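Local structure of coelenterazine-binding protein with bound coelenterazine (Renilla muelleri, 2HPS) at residues 10-13 with 14-18. The protein binds the luciferin coelenterazine and, once calcium is bound, makes it available for reaction with luciferase and oxygen. Sequence-based numbering, arbitrary orientation.
Sequences AYHL and RKMKT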
ATOM      1  N   ALA A  10      -3.870  -3.330 -18.420  1.00 11.21           N
ATOM      2  CA  ALA A  10      -2.579  -4.012 -18.260  1.00 11.01           C
ATOM      3  C   ALA A  10      -1.719  -3.310 -17.224  1.00 10.64           C
ATOM      4  O   ALA A  10      -1.175  -3.953 -16.324  1.00 10.69           O
ATOM      5  CB  ALA A  10      -1.831  -4.091 -19.609  1.00 10.89           C
ATOM      6  N   TYR A  11      -1.627  -1.982 -17.337  1.00 11.36           N
ATOM      7  CA  TYR A  11      -0.773  -1.212 -16.440  1.00 11.31           C
ATOM      8  C   TYR A  11      -1.320  -1.257 -15.002  1.00 11.50           C
ATOM      9  O   TYR A  11      -0.571  -1.454 -14.050  1.00 10.58           O
ATOM     10  CB  TYR A  11      -0.634   0.235 -16.945  1.00 10.96           C
ATOM     11  CG  TYR A  11       0.184   1.090 -16.004  1.00 11.56           C
ATOM     12  CD1 TYR A  11       1.542   0.814 -15.784  1.00 11.85           C
ATOM     13  CD2 TYR A  11      -0.415   2.116 -15.271  1.00 12.04           C
ATOM     14  CE1 TYR A  11       2.304   1.578 -14.885  1.00 12.34           C
ATOM     15  CE2 TYR A  11       0.329   2.873 -14.369  1.00 11.78           C
ATOM     16  CZ  TYR A  11       1.679   2.601 -14.173  1.00 12.45           C
ATOM     17  OH  TYR A  11       2.420   3.360 -13.296  1.00 13.74           O
ATOM     18  N   HIS A  12      -2.634  -1.083 -14.860  1.00 11.15           N
ATOM     19  CA  HIS A  12      -3.229  -1.121 -13.520  1.00 11.07           C
ATOM     20  C   HIS A  12      -3.024  -2.475 -12.861  1.00 10.72           C
ATOM     21  O   HIS A  12      -2.627  -2.545 -11.690  1.00 10.43           O
ATOM     22  CB  HIS A  12      -4.709  -0.749 -13.537  1.00 11.56           C
ATOM     23  CG  HIS A  12      -5.219  -0.372 -12.188  1.00 11.87           C
ATOM     24  ND1 HIS A  12      -5.643  -1.306 -11.267  1.00 12.27           N
ATOM     25  CD2 HIS A  12      -5.299   0.834 -11.575  1.00 12.95           C
ATOM     26  CE1 HIS A  12      -5.971  -0.687 -10.143  1.00 13.00           C
ATOM     27  NE2 HIS A  12      -5.788   0.611 -10.311  1.00 13.08           N
ATOM     28  N   LEU A  13      -3.219  -3.555 -13.620  1.00 10.71           N
ATOM     29  CA  LEU A  13      -2.957  -4.894 -13.062  1.00 11.13           C
ATOM     30  C   LEU A  13      -1.501  -5.093 -12.671  1.00 11.30           C
ATOM     31  O   LEU A  13      -1.200  -5.804 -11.708  1.00 11.81           O
ATOM     32  CB  LEU A  13      -3.362  -5.987 -14.062  1.00 10.97           C
ATOM     33  CG  LEU A  13      -4.853  -6.215 -14.294  1.00 11.68           C
ATOM     34  CD1 LEU A  13      -5.054  -7.116 -15.525  1.00 13.83           C
ATOM     35  CD2 LEU A  13      -5.467  -6.891 -13.055  1.00 13.13           C
ATOM     36  N   ARG A  14      -0.592  -4.535 -13.470  1.00 10.99           N
ATOM     37  CA  ARG A  14       0.843  -4.583 -13.169  1.00 10.70           C
ATOM     38  C   ARG A  14       1.148  -3.902 -11.841  1.00 10.38           C
ATOM     39  O   ARG A  14       1.884  -4.452 -11.014  1.00 10.56           O
ATOM     40  CB  ARG A  14       1.650  -3.948 -14.299  1.00 10.68           C
ATOM     41  CG  ARG A  14       3.169  -4.088 -14.141  1.00 11.36           C
ATOM     42  CD  ARG A  14       3.880  -3.529 -15.400  1.00 11.20           C
ATOM     43  NE  ARG A  14       5.332  -3.600 -15.275  1.00 11.37           N
ATOM     44  CZ  ARG A  14       6.075  -4.659 -15.582  1.00 14.25           C
ATOM     45  NH1 ARG A  14       5.505  -5.786 -16.026  1.00 13.79           N
ATOM     46  NH2 ARG A  14       7.407  -4.597 -15.416  1.00 14.13           N
ATOM     47  N   LYS A  15       0.517  -2.748 -11.610  1.00 10.69           N
ATOM     48  CA  LYS A  15       0.634  -2.073 -10.337  1.00 10.44           C
ATOM     49  C   LYS A  15       0.095  -2.959  -9.212  1.00 10.83           C
ATOM     50  O   LYS A  15       0.755  -3.144  -8.188  1.00 10.71           O
ATOM     51  CB  LYS A  15      -0.101  -0.740 -10.369  1.00 10.14           C
ATOM     52  CG  LYS A  15       0.604   0.341 -11.211  1.00 11.04           C
ATOM     53  CD  LYS A  15       0.001   1.718 -10.985  1.00 11.92           C
ATOM     54  CE  LYS A  15      -1.468   1.813 -11.430  1.00 11.80           C
ATOM     55  NZ  LYS A  15      -2.045   3.221 -11.217  1.00 11.41           N
HETATM   56  N   MSE A  16      -1.092  -3.517  -9.420  1.00 10.80           N
HETATM   57  CA  MSE A  16      -1.738  -4.301  -8.362  1.00 11.96           C
HETATM   58  C   MSE A  16      -0.959  -5.587  -8.056  1.00 11.95           C
HETATM   59  O   MSE A  16      -0.861  -6.002  -6.910  1.00 11.75           O
HETATM   60  CB  MSE A  16      -3.195  -4.606  -8.694  1.00 12.83           C
HETATM   61  CG  MSE A  16      -4.089  -3.385  -8.813  1.00 13.63           C
HETATM   62 SE   MSE A  16      -4.047  -2.224  -7.189  1.00 21.82          SE
HETATM   63  CE  MSE A  16      -2.936  -0.702  -7.941  1.00 14.84           C
ATOM     64  N   LYS A  17      -0.395  -6.218  -9.081  1.00 11.51           N
ATOM     65  CA  LYS A  17       0.428  -7.403  -8.844  1.00 12.02           C
ATOM     66  C   LYS A  17       1.691  -7.079  -8.014  1.00 11.58           C
ATOM     67  O   LYS A  17       2.148  -7.880  -7.191  1.00 11.73           O
ATOM     68  CB  LYS A  17       0.804  -8.082 -10.178  1.00 12.61           C
ATOM     69  CG  LYS A  17       1.420  -9.476  -9.971  1.00 12.91           C
ATOM     70  CD  LYS A  17       1.822 -10.196 -11.275  1.00 14.78           C
ATOM     71  CE  LYS A  17       2.628 -11.459 -10.931  1.00 18.57           C
ATOM     72  NZ  LYS A  17       3.083 -12.152 -12.180  1.00 20.64           N
ATOM     73  N   THR A  18       2.247  -5.892  -8.227  1.00 11.04           N
ATOM     74  CA  THR A  18       3.423  -5.450  -7.480  1.00 11.52           C
ATOM     75  C   THR A  18       3.039  -5.305  -5.998  1.00 12.00           C
ATOM     76  O   THR A  18       3.748  -5.780  -5.102  1.00 11.67           O
ATOM     77  CB  THR A  18       3.936  -4.141  -8.089  1.00 12.15           C
ATOM     78  OG1 THR A  18       4.252  -4.386  -9.477  1.00 11.54           O
ATOM     79  CG2 THR A  18       5.195  -3.661  -7.374  1.00 12.29           C
TER
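Lys15 lays its aliphatic chain across the ring of Tyr11, one helical turn back. Lys15 CG sits over one face, 4.2 Å from the Tyr11 ring centroid and offset toward the rim, a CH-pi contact, and Lys15 CD continues to Tyr11 CE2 at 3.6 Å. A bend at chi3 (-63°) keeps Lys15 CE against the rim of that ring and brings it to 4.0 Å from His12 CD2. NZ ends on the carbonyls of Phe167 and Gly170, which satisfy the buried ammonium.

On the same inner side, the bent chain of Met16, a selenomethionine, lies obliquely against the CE1 side of the His12 imidazole, touching through CG and CE; Met16 CG comes within 3.5 Å of His12 CE1. NE2 is bonded to the carbonyl O of Leu168 and ND1 to the hydroxyl of Thr86, which fixes the ring's rotation.

The other flank is looser. Exposed Ala10 gives little beyond its carbonyl: Ala10 O accepts from Arg14 N at 3.0 Å. Arg14 runs extended to a salt bridge with Asp186, the C-terminal residue.

The i to i+4 bonds identify an alpha-helix, two-sided with His12, Lys15 and Met16 buried and Ala10 exposed: helix 6-21, the entering helix of the first EF-hand.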